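Local structure of Non-ribosomal peptide synthetase (6VTJ) at residues Glu209-Val214 with Asn249-Val254; Asn128-Gly133 with Tyr155-Lys160; Tyr277-Leu282 with Val385-Asn390. The protein probably carries a peptide on a phosphopantetheine carrier domain and releases the finished product reductively through a Rossmann-type, presumably NAD(P)H-dependent reductase domain, in an archaeal non-ribosomal peptide synthetase. All coordinates share one frame; numbering follows the deposited sequence.

Interaction 1: Glu209-Val214 with Asn249-Val254; sequences EPIDTV and NNIKYV
Val-214 works with both of its methyl groups between Tyr-253 and Ile-251. CG1, anti to the backbone N (chi1 179°), meets the tyrosine ring obliquely, 3.8 Å from Tyr-253 CE2. CG2, placed beside the backbone N, turns the other way to the Ile-251 methyl CG2, 3.9 Å off. A beta-branched residue suits this place because its two arms serve two neighbours at once, and Phe-244 of helix 229-246 adds to the apolar cover on this face.

The other face carries Thr-213 and Lys-252. The lysine chain bends in its last two torsions and folds over the threonine instead of reaching outward, with Lys-252 CE 3.1 Å from Thr-213 OG1. The threonine presents its two branches differently: OG1 bonds to Leu-126 O, whereas CG2 lies 3.8 Å from Val-254 CG2. At the end of the lysine, NZ bonds to Glu-125 O and to a water, 2.6 Å away, that also gives a weak bond to Asp-212 O.

Between the two faces runs a parallel ladder. Lys-252 N binds Asp-212 O at 3.0 Å, somewhat bent (141° at the hydrogen). Val-214 N then gives a nearly straight bond (173°) to Lys-252 O at 2.9 Å, and Val-254 N reaches Val-214 O at 2.7 Å. The two strands are the outer members of the beta-alpha-beta unit made by strand 213-216, helix 229-246 and strand 252-258 of the Rossmann-type sheet.

Chemically, the two faces differ: one is sealed by hydrocarbon under a helix, while the other buries a lysine, presumably charged, whose NZ bonds to a carbonyl oxygen and a water among its neighbours. The Glu-125 carbonyl and the water would probably offset part of the cost of removing that charge from bulk solvent.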
loop_
_atom_site.group_PDB
_atom_site.type_symbol
_atom_site.label_atom_id
_atom_site.label_comp_id
_atom_site.label_asym_id
_atom_site.label_seq_id
_atom_site.Cartn_x
_atom_site.Cartn_y
_atom_site.Cartn_z
ATOM N N GLU A 209 -29.852 5.930 -5.078
ATOM C CA GLU A 209 -29.722 4.694 -4.313
ATOM C C GLU A 209 -29.552 5.013 -2.834
ATOM O O GLU A 209 -28.898 6.004 -2.486
ATOM C CB GLU A 209 -28.525 3.851 -4.777
ATOM C CG GLU A 209 -28.589 3.378 -6.222
ATOM C CD GLU A 209 -29.730 2.416 -6.481
ATOM O OE1 GLU A 209 -30.128 1.686 -5.546
ATOM O OE2 GLU A 209 -30.219 2.387 -7.633
ATOM N N PRO A 210 -30.137 4.202 -1.947
ATOM C CA PRO A 210 -30.019 4.418 -0.488
ATOM C C PRO A 210 -28.645 4.029 0.063
ATOM O O PRO A 210 -28.429 2.971 0.666
ATOM C CB PRO A 210 -31.140 3.535 0.070
ATOM C CG PRO A 210 -31.253 2.431 -0.901
ATOM C CD PRO A 210 -30.991 3.039 -2.259
ATOM N N ILE A 211 -27.684 4.930 -0.136
ATOM C CA ILE A 211 -26.298 4.732 0.263
ATOM C C ILE A 211 -26.008 5.586 1.488
ATOM O O ILE A 211 -26.203 6.809 1.471
ATOM C CB ILE A 211 -25.334 5.053 -0.893
ATOM C CG1 ILE A 211 -25.453 3.949 -1.950
ATOM C CG2 ILE A 211 -23.889 5.182 -0.367
ATOM C CD1 ILE A 211 -24.915 4.308 -3.305
ATOM N N ASP A 212 -25.536 4.938 2.551
ATOM C CA ASP A 212 -25.210 5.608 3.802
ATOM C C ASP A 212 -23.721 5.792 4.036
ATOM O O ASP A 212 -23.323 6.782 4.657
ATOM C CB ASP A 212 -25.804 4.821 4.972
ATOM C CG ASP A 212 -27.280 4.597 4.797
ATOM O OD1 ASP A 212 -27.982 5.605 4.583
ATOM O OD2 ASP A 212 -27.740 3.433 4.845
ATOM N N THR A 213 -22.886 4.869 3.563
ATOM C CA THR A 213 -21.450 4.938 3.801
ATOM C C THR A 213 -20.700 4.543 2.543
ATOM O O THR A 213 -20.970 3.479 1.986
ATOM C CB THR A 213 -21.018 4.006 4.928
ATOM O OG1 THR A 213 -21.825 4.211 6.100
ATOM C CG2 THR A 213 -19.543 4.237 5.246
ATOM N N VAL A 214 -19.748 5.372 2.112
ATOM C CA VAL A 214 -18.787 4.979 1.087
ATOM C C VAL A 214 -17.542 4.453 1.788
ATOM O O VAL A 214 -17.037 5.087 2.707
ATOM C CB VAL A 214 -18.439 6.153 0.165
ATOM C CG1 VAL A 214 -17.425 5.696 -0.870
ATOM C CG2 VAL A 214 -19.692 6.699 -0.514
ATOM N N ASN A 249 -26.629 15.010 2.161
ATOM C CA ASN A 249 -26.248 15.534 3.469
ATOM C C ASN A 249 -25.981 14.444 4.498
ATOM O O ASN A 249 -25.674 14.767 5.652
ATOM C CB ASN A 249 -27.333 16.487 4.002
ATOM N N ASN A 250 -26.066 13.166 4.112
ATOM C CA ASN A 250 -26.026 12.083 5.088
ATOM C C ASN A 250 -25.207 10.884 4.607
ATOM O O ASN A 250 -25.518 9.738 4.959
ATOM C CB ASN A 250 -27.442 11.634 5.429
ATOM C CG ASN A 250 -28.255 11.328 4.191
ATOM O OD1 ASN A 250 -27.965 11.843 3.098
ATOM N ND2 ASN A 250 -29.276 10.486 4.346
ATOM N N ILE A 251 -24.160 11.115 3.818
ATOM C CA ILE A 251 -23.290 10.039 3.349
ATOM C C ILE A 251 -21.930 10.213 4.015
ATOM O O ILE A 251 -21.220 11.191 3.749
ATOM C CB ILE A 251 -23.165 10.018 1.821
ATOM C CG1 ILE A 251 -24.546 9.895 1.171
ATOM C CG2 ILE A 251 -22.322 8.837 1.373
ATOM C CD1 ILE A 251 -24.523 9.925 -0.363
ATOM N N LYS A 252 -21.591 9.276 4.900
ATOM C CA LYS A 252 -20.237 9.122 5.416
ATOM C C LYS A 252 -19.278 8.705 4.301
ATOM O O LYS A 252 -19.629 7.893 3.443
ATOM C CB LYS A 252 -20.219 8.020 6.472
ATOM C CG LYS A 252 -20.329 8.406 7.903
ATOM C CD LYS A 252 -19.931 7.203 8.770
ATOM C CE LYS A 252 -20.707 5.968 8.386
ATOM N NZ LYS A 252 -22.178 6.139 8.589
ATOM N N TYR A 253 -18.042 9.206 4.351
ATOM C CA TYR A 253 -16.990 8.789 3.429
ATOM C C TYR A 253 -15.820 8.232 4.238
ATOM O O TYR A 253 -15.154 8.968 4.971
ATOM C CB TYR A 253 -16.535 9.948 2.548
ATOM C CG TYR A 253 -15.595 9.510 1.441
ATOM C CD1 TYR A 253 -14.228 9.405 1.660
ATOM C CD2 TYR A 253 -16.078 9.199 0.169
ATOM C CE1 TYR A 253 -13.372 8.993 0.644
ATOM C CE2 TYR A 253 -15.227 8.799 -0.842
ATOM C CZ TYR A 253 -13.882 8.692 -0.598
ATOM O OH TYR A 253 -13.027 8.301 -1.615
ATOM N N VAL A 254 -15.555 6.943 4.093
ATOM C CA VAL A 254 -14.470 6.262 4.778
ATOM C C VAL A 254 -13.379 5.968 3.758
ATOM O O VAL A 254 -13.571 5.160 2.846
ATOM C CB VAL A 254 -14.955 4.978 5.444
ATOM C CG1 VAL A 254 -13.787 4.291 6.122
ATOM C CG2 VAL A 254 -16.074 5.311 6.436
HETATM O O HOH W 1 -23.749 8.080 7.764
#

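Interaction 2: Asn128-Gly133 with Tyr155-Lys160; sequences NVLLTG and YCMLRK
The first beta-alpha-beta unit of the Rossmann-type fold, strand 129-132, helix 137-149 and strand 154-158, is closed here by Leu-130 and Leu-131 lying beside Tyr-155 and Met-157. The axes of the short strand segments cross at -26°, the twist of a parallel sheet. Tyr-155 N binds Val-129 O at 2.8 Å, Leu-131 N binds Tyr-155 O at 2.8 Å, and Met-157 N binds Leu-131 O at 3.0 Å.

Leu-130 crosses Tyr-155 at about a right angle. Its CG stands anti to the backbone N (chi1 170°), and Leu-130 CD1 comes back to lie 4.0 Å from Tyr-155 CB. The tyrosine ring meets Val-129 O at its edge, in plane, with Tyr-155 CD1 3.8 Å from Val-129 O; its hydroxyl bonds to Glu-209. On the opposite face branched Leu-131 and small Cys-156 both pack against Leu-143 of helix 137-149.

Past the last direct bond, waters bridge the strands. One donates to both Leu-131 O and Met-157 O, at 2.6 Å from the former; another accepts from Gly-133 N at 2.7 Å and donates to Met-157 O. Gly-133, with a positive phi (76°) that glycine readily adopts, is the first glycine of a TGxxGxxG sequence that opens at Thr-132 and in relatives cradles the dinucleotide cofactor. Water bonding thus satisfies main-chain polar groups just where strand 129-132 gives way to that turn.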
loop_
_atom_site.group_PDB
_atom_site.type_symbol
_atom_site.label_atom_id
_atom_site.label_comp_id
_atom_site.label_asym_id
_atom_site.label_seq_id
_atom_site.Cartn_x
_atom_site.Cartn_y
_atom_site.Cartn_z
ATOM N N ASN A 128 -26.338 1.007 4.485
ATOM C CA ASN A 128 -25.945 0.429 3.211
ATOM C C ASN A 128 -24.643 1.052 2.731
ATOM O O ASN A 128 -24.447 2.266 2.820
ATOM C CB ASN A 128 -27.033 0.645 2.165
ATOM C CG ASN A 128 -28.371 0.092 2.596
ATOM O OD1 ASN A 128 -28.454 -0.940 3.276
ATOM N ND2 ASN A 128 -29.429 0.789 2.222
ATOM N N VAL A 129 -23.766 0.226 2.173
ATOM C CA VAL A 129 -22.401 0.640 1.864
ATOM C C VAL A 129 -22.200 0.680 0.358
ATOM O O VAL A 129 -22.648 -0.217 -0.358
ATOM C CB VAL A 129 -21.389 -0.309 2.531
ATOM C CG1 VAL A 129 -19.987 -0.179 1.874
ATOM C CG2 VAL A 129 -21.354 -0.034 4.032
ATOM N N LEU A 130 -21.543 1.729 -0.118
ATOM C CA LEU A 130 -20.925 1.745 -1.436
ATOM C C LEU A 130 -19.450 1.394 -1.242
ATOM O O LEU A 130 -18.692 2.179 -0.668
ATOM C CB LEU A 130 -21.084 3.108 -2.104
ATOM C CG LEU A 130 -20.235 3.241 -3.368
ATOM C CD1 LEU A 130 -20.748 2.249 -4.381
ATOM C CD2 LEU A 130 -20.248 4.651 -3.922
ATOM N N LEU A 131 -19.049 0.217 -1.701
ATOM C CA LEU A 131 -17.672 -0.245 -1.621
ATOM C C LEU A 131 -16.985 -0.110 -2.977
ATOM O O LEU A 131 -17.455 -0.666 -3.989
ATOM C CB LEU A 131 -17.629 -1.703 -1.154
ATOM C CG LEU A 131 -16.278 -2.410 -1.187
ATOM C CD1 LEU A 131 -15.259 -1.726 -0.267
ATOM C CD2 LEU A 131 -16.444 -3.887 -0.796
ATOM N N THR A 132 -15.863 0.602 -2.989
ATOM C CA THR A 132 -14.978 0.612 -4.142
ATOM C C THR A 132 -13.829 -0.348 -3.890
ATOM O O THR A 132 -13.430 -0.569 -2.746
ATOM C CB THR A 132 -14.402 2.009 -4.445
ATOM O OG1 THR A 132 -13.388 2.348 -3.484
ATOM C CG2 THR A 132 -15.478 3.076 -4.483
ATOM N N GLY A 133 -13.296 -0.902 -4.974
ATOM C CA GLY A 133 -12.182 -1.816 -4.885
ATOM C C GLY A 133 -12.548 -3.202 -4.414
ATOM O O GLY A 133 -11.709 -3.885 -3.811
ATOM N N TYR A 155 -23.291 -2.122 -2.245
ATOM C CA TYR A 155 -23.068 -1.862 -3.659
ATOM C C TYR A 155 -21.574 -1.911 -3.937
ATOM O O TYR A 155 -20.808 -1.194 -3.295
ATOM C CB TYR A 155 -23.595 -0.477 -4.034
ATOM C CG TYR A 155 -25.088 -0.284 -3.870
ATOM C CD1 TYR A 155 -25.662 -0.145 -2.611
ATOM C CD2 TYR A 155 -25.923 -0.216 -4.987
ATOM C CE1 TYR A 155 -27.038 0.047 -2.465
ATOM C CE2 TYR A 155 -27.294 -0.027 -4.854
ATOM C CZ TYR A 155 -27.844 0.103 -3.589
ATOM O OH TYR A 155 -29.198 0.292 -3.456
ATOM N N CYS A 156 -21.164 -2.704 -4.917
ATOM C CA CYS A 156 -19.744 -2.870 -5.227
ATOM C C CYS A 156 -19.493 -2.318 -6.616
ATOM O O CYS A 156 -20.000 -2.867 -7.598
ATOM C CB CYS A 156 -19.325 -4.334 -5.152
ATOM S SG CYS A 156 -19.721 -5.128 -3.592
ATOM N N MET A 157 -18.703 -1.257 -6.705
ATOM C CA MET A 157 -18.415 -0.642 -7.996
ATOM C C MET A 157 -17.148 -1.244 -8.599
ATOM O O MET A 157 -16.078 -1.186 -7.986
ATOM C CB MET A 157 -18.268 0.870 -7.864
ATOM C CG MET A 157 -18.364 1.577 -9.204
ATOM S SD MET A 157 -17.784 3.283 -9.160
ATOM C CE MET A 157 -19.030 4.032 -8.128
ATOM N N LEU A 158 -17.254 -1.771 -9.794
ATOM C CA LEU A 158 -16.150 -2.352 -10.476
ATOM C C LEU A 158 -16.286 -2.378 -11.995
ATOM O O LEU A 158 -17.346 -2.242 -12.520
ATOM C CB LEU A 158 -15.944 -3.747 -9.968
ATOM C CG LEU A 158 -17.028 -4.785 -10.142
ATOM C CD1 LEU A 158 -17.058 -5.382 -11.503
ATOM C CD2 LEU A 158 -17.055 -5.850 -9.105
ATOM N N ARG A 159 -15.170 -2.553 -12.675
ATOM C CA ARG A 159 -15.154 -2.692 -14.125
ATOM C C ARG A 159 -15.442 -4.138 -14.514
ATOM O O ARG A 159 -15.102 -5.073 -13.786
ATOM C CB ARG A 159 -13.787 -2.274 -14.687
ATOM C CG ARG A 159 -13.398 -0.808 -14.459
ATOM C CD ARG A 159 -12.018 -0.459 -15.070
ATOM N NE ARG A 159 -10.901 -0.687 -14.149
ATOM C CZ ARG A 159 -10.333 0.263 -13.408
ATOM N N LYS A 160 -16.051 -4.322 -15.691
ATOM C CA LYS A 160 -16.338 -5.680 -16.159
ATOM C C LYS A 160 -15.064 -6.478 -16.417
ATOM O O LYS A 160 -15.066 -7.710 -16.295
ATOM C CB LYS A 160 -17.195 -5.627 -17.425
HETATM O O HOH W 2 -16.048 -2.171 -5.528
HETATM O O HOH W 3 -13.876 0.225 -7.413
#

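Interaction 3: Tyr277-Leu282 with Val385-Asn390; sequences YDERTL and VFHCMN
Glu-279 lays its side chain over one face of the His-387 imidazole. The methylene CG sits almost directly above the ring, 3.7 Å from the centroid and 8° off the normal, a CH-pi contact. Beyond it the carboxylate stacks nearly parallel to the ring, the planes 12° apart and Glu-279 CD 3.7 Å from His-387 ND1. A chi2 of 96°, off the usual staggered values, folds the chain into this position. Glutamate suits the place because its methylene can cover the ring while its acid group continues to a polar partner. The backbone closes in as well: Asp-278 C approaches His-387 CE1 to 3.3 Å, and Val-385 sets its branched CB 3.3 Å from Glu-279 O.

The next shell fixes these groups. Glu-279 OE2 bonds to Thr-458 OG1, and the same hydroxyl bonds to His-387 N; the ring's ND1 bonds to Glu-454 O, which restrains its rotation. Asn-113 ND2 ties the two segments together by bonding to both Glu-279 O and Val-385 O.

Behind the glutamate, a type I turn from Asp-278 to Thr-281 holds the loop, its Thr-281 N bonded to Asp-278 O at 3.0 Å. Asp-278 is apt at the head of this turn, for its OD1 also accepts from Arg-280 N at 2.8 Å, an Asx turn. Its OD2 lies 3.4 Å from Arg-280 NH2 and attracts it by charge alone.

In the wider fold, the turn belongs to the long loop between strand 252-258 and helix 291-308. Helix 456-464 supplies Thr-458, and helix 104-111 touches Val-385 through Leu-110. Strand 385-388 runs parallel to strand 313-322, against which Val-385 packs on Ile-315 and Arg-317.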
loop_
_atom_site.group_PDB
_atom_site.type_symbol
_atom_site.label_atom_id
_atom_site.label_comp_id
_atom_site.label_asym_id
_atom_site.label_seq_id
_atom_site.Cartn_x
_atom_site.Cartn_y
_atom_site.Cartn_z
ATOM N N TYR A 277 3.543 11.510 16.307
ATOM C CA TYR A 277 3.199 10.783 15.090
ATOM C C TYR A 277 2.079 9.815 15.456
ATOM O O TYR A 277 2.310 8.621 15.690
ATOM C CB TYR A 277 4.426 10.093 14.522
ATOM C CG TYR A 277 5.675 10.921 14.700
ATOM C CD1 TYR A 277 5.969 11.968 13.826
ATOM C CD2 TYR A 277 6.544 10.684 15.766
ATOM C CE1 TYR A 277 7.108 12.743 13.997
ATOM C CE2 TYR A 277 7.684 11.442 15.940
ATOM C CZ TYR A 277 7.971 12.467 15.048
ATOM O OH TYR A 277 9.109 13.231 15.223
ATOM N N ASP A 278 0.859 10.344 15.502
ATOM C CA ASP A 278 -0.285 9.595 15.984
ATOM C C ASP A 278 -1.493 9.935 15.122
ATOM O O ASP A 278 -1.373 10.577 14.072
ATOM C CB ASP A 278 -0.524 9.884 17.470
ATOM C CG ASP A 278 -0.857 11.343 17.744
ATOM O OD1 ASP A 278 -1.198 12.101 16.809
ATOM O OD2 ASP A 278 -0.805 11.735 18.922
ATOM N N GLU A 279 -2.667 9.499 15.591
ATOM C CA GLU A 279 -3.955 9.656 14.916
ATOM C C GLU A 279 -4.429 11.112 14.848
ATOM O O GLU A 279 -5.486 11.384 14.256
ATOM C CB GLU A 279 -5.004 8.790 15.618
ATOM C CG GLU A 279 -4.754 7.273 15.504
ATOM C CD GLU A 279 -4.005 6.652 16.709
ATOM O OE1 GLU A 279 -3.235 7.351 17.401
ATOM O OE2 GLU A 279 -4.148 5.430 16.944
ATOM N N ARG A 280 -3.677 12.048 15.430
ATOM C CA ARG A 280 -3.968 13.471 15.316
ATOM C C ARG A 280 -2.952 14.200 14.439
ATOM O O ARG A 280 -2.890 15.432 14.458
ATOM C CB ARG A 280 -4.046 14.094 16.712
ATOM C CG ARG A 280 -5.299 13.620 17.480
ATOM C CD ARG A 280 -5.377 14.221 18.894
ATOM N NE ARG A 280 -4.299 13.716 19.734
ATOM C CZ ARG A 280 -4.368 12.575 20.420
ATOM N NH1 ARG A 280 -5.475 11.835 20.379
ATOM N NH2 ARG A 280 -3.332 12.175 21.147
ATOM N N THR A 281 -2.177 13.463 13.646
ATOM C CA THR A 281 -1.119 14.023 12.822
ATOM C C THR A 281 -1.453 13.865 11.341
ATOM O O THR A 281 -1.798 12.767 10.887
ATOM C CB THR A 281 0.217 13.331 13.125
ATOM O OG1 THR A 281 0.463 13.327 14.540
ATOM C CG2 THR A 281 1.350 14.043 12.413
ATOM N N LEU A 282 -1.327 14.953 10.580
ATOM C CA LEU A 282 -1.334 14.827 9.128
ATOM C C LEU A 282 -0.008 15.315 8.567
ATOM O O LEU A 282 0.849 14.503 8.220
ATOM C CB LEU A 282 -2.500 15.590 8.493
ATOM C CG LEU A 282 -2.584 15.644 6.960
ATOM C CD1 LEU A 282 -2.651 14.293 6.342
ATOM C CD2 LEU A 282 -3.802 16.423 6.561
ATOM N N VAL A 385 -9.685 9.624 12.472
ATOM C CA VAL A 385 -8.473 9.032 11.918
ATOM C C VAL A 385 -8.043 7.872 12.797
ATOM O O VAL A 385 -7.998 7.994 14.026
ATOM C CB VAL A 385 -7.332 10.059 11.795
ATOM C CG1 VAL A 385 -6.050 9.361 11.369
ATOM C CG2 VAL A 385 -7.687 11.164 10.795
ATOM N N PHE A 386 -7.731 6.746 12.181
ATOM C CA PHE A 386 -7.369 5.566 12.948
ATOM C C PHE A 386 -6.129 4.908 12.358
ATOM O O PHE A 386 -5.834 5.056 11.166
ATOM C CB PHE A 386 -8.514 4.577 12.989
ATOM C CG PHE A 386 -9.786 5.163 13.508
ATOM C CD1 PHE A 386 -10.043 5.196 14.870
ATOM C CD2 PHE A 386 -10.721 5.683 12.635
ATOM C CE1 PHE A 386 -11.217 5.739 15.342
ATOM C CE2 PHE A 386 -11.900 6.242 13.109
ATOM C CZ PHE A 386 -12.144 6.264 14.458
ATOM N N HIS A 387 -5.396 4.208 13.228
ATOM C CA HIS A 387 -4.219 3.415 12.888
ATOM C C HIS A 387 -4.585 1.943 13.067
ATOM O O HIS A 387 -4.367 1.345 14.125
ATOM C CB HIS A 387 -3.040 3.834 13.741
ATOM C CG HIS A 387 -2.534 5.203 13.401
ATOM N ND1 HIS A 387 -1.515 5.821 14.092
ATOM C CD2 HIS A 387 -2.908 6.067 12.428
ATOM C CE1 HIS A 387 -1.285 7.008 13.560
ATOM N NE2 HIS A 387 -2.118 7.182 12.551
ATOM N N CYS A 388 -5.146 1.358 12.012
ATOM C CA CYS A 388 -5.783 0.052 12.101
ATOM C C CYS A 388 -4.784 -1.004 11.626
ATOM O O CYS A 388 -4.780 -1.398 10.460
ATOM C CB CYS A 388 -7.068 0.053 11.282
ATOM S SG CYS A 388 -8.041 -1.460 11.401
ATOM N N MET A 389 -3.943 -1.466 12.546
ATOM C CA MET A 389 -2.920 -2.452 12.256
ATOM C C MET A 389 -2.642 -3.271 13.506
ATOM O O MET A 389 -2.809 -2.795 14.635
ATOM C CB MET A 389 -1.624 -1.801 11.749
ATOM C CG MET A 389 -1.108 -0.642 12.595
ATOM S SD MET A 389 0.039 0.409 11.647
ATOM C CE MET A 389 1.516 -0.613 11.624
ATOM N N ASN A 390 -2.203 -4.512 13.282
ATOM C CA ASN A 390 -1.907 -5.456 14.351
ATOM C C ASN A 390 -0.854 -4.912 15.310
ATOM O O ASN A 390 0.305 -4.727 14.926
ATOM C CB ASN A 390 -1.456 -6.781 13.753
ATOM C CG ASN A 390 -1.571 -7.917 14.734
ATOM O OD1 ASN A 390 -1.301 -7.742 15.907
ATOM N ND2 ASN A 390 -1.992 -9.086 14.261
#

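Along the chain the three contacts follow in series, interaction 2 closing before interaction 1 opens and interaction 3 coming last, and all reach one large mixed sheet. Interactions 1 and 2 have centres 13 Å apart and adjoin directly, since strands 129-132 and 213-216 are neighbours: Thr-213 O and Leu-130 N, 2.8 Å apart, probably form a hydrogen bond. The centre of interaction 3 lies about 23 Å from that of interaction 1 and about 26 Å from that of interaction 2. Interactions 1 and 2 thus close two separate beta-alpha-beta units of the Rossmann-type sheet, with helix 166-177 and strand 190-194 between them in the chain, while the third secures a long loop to strand 385-388.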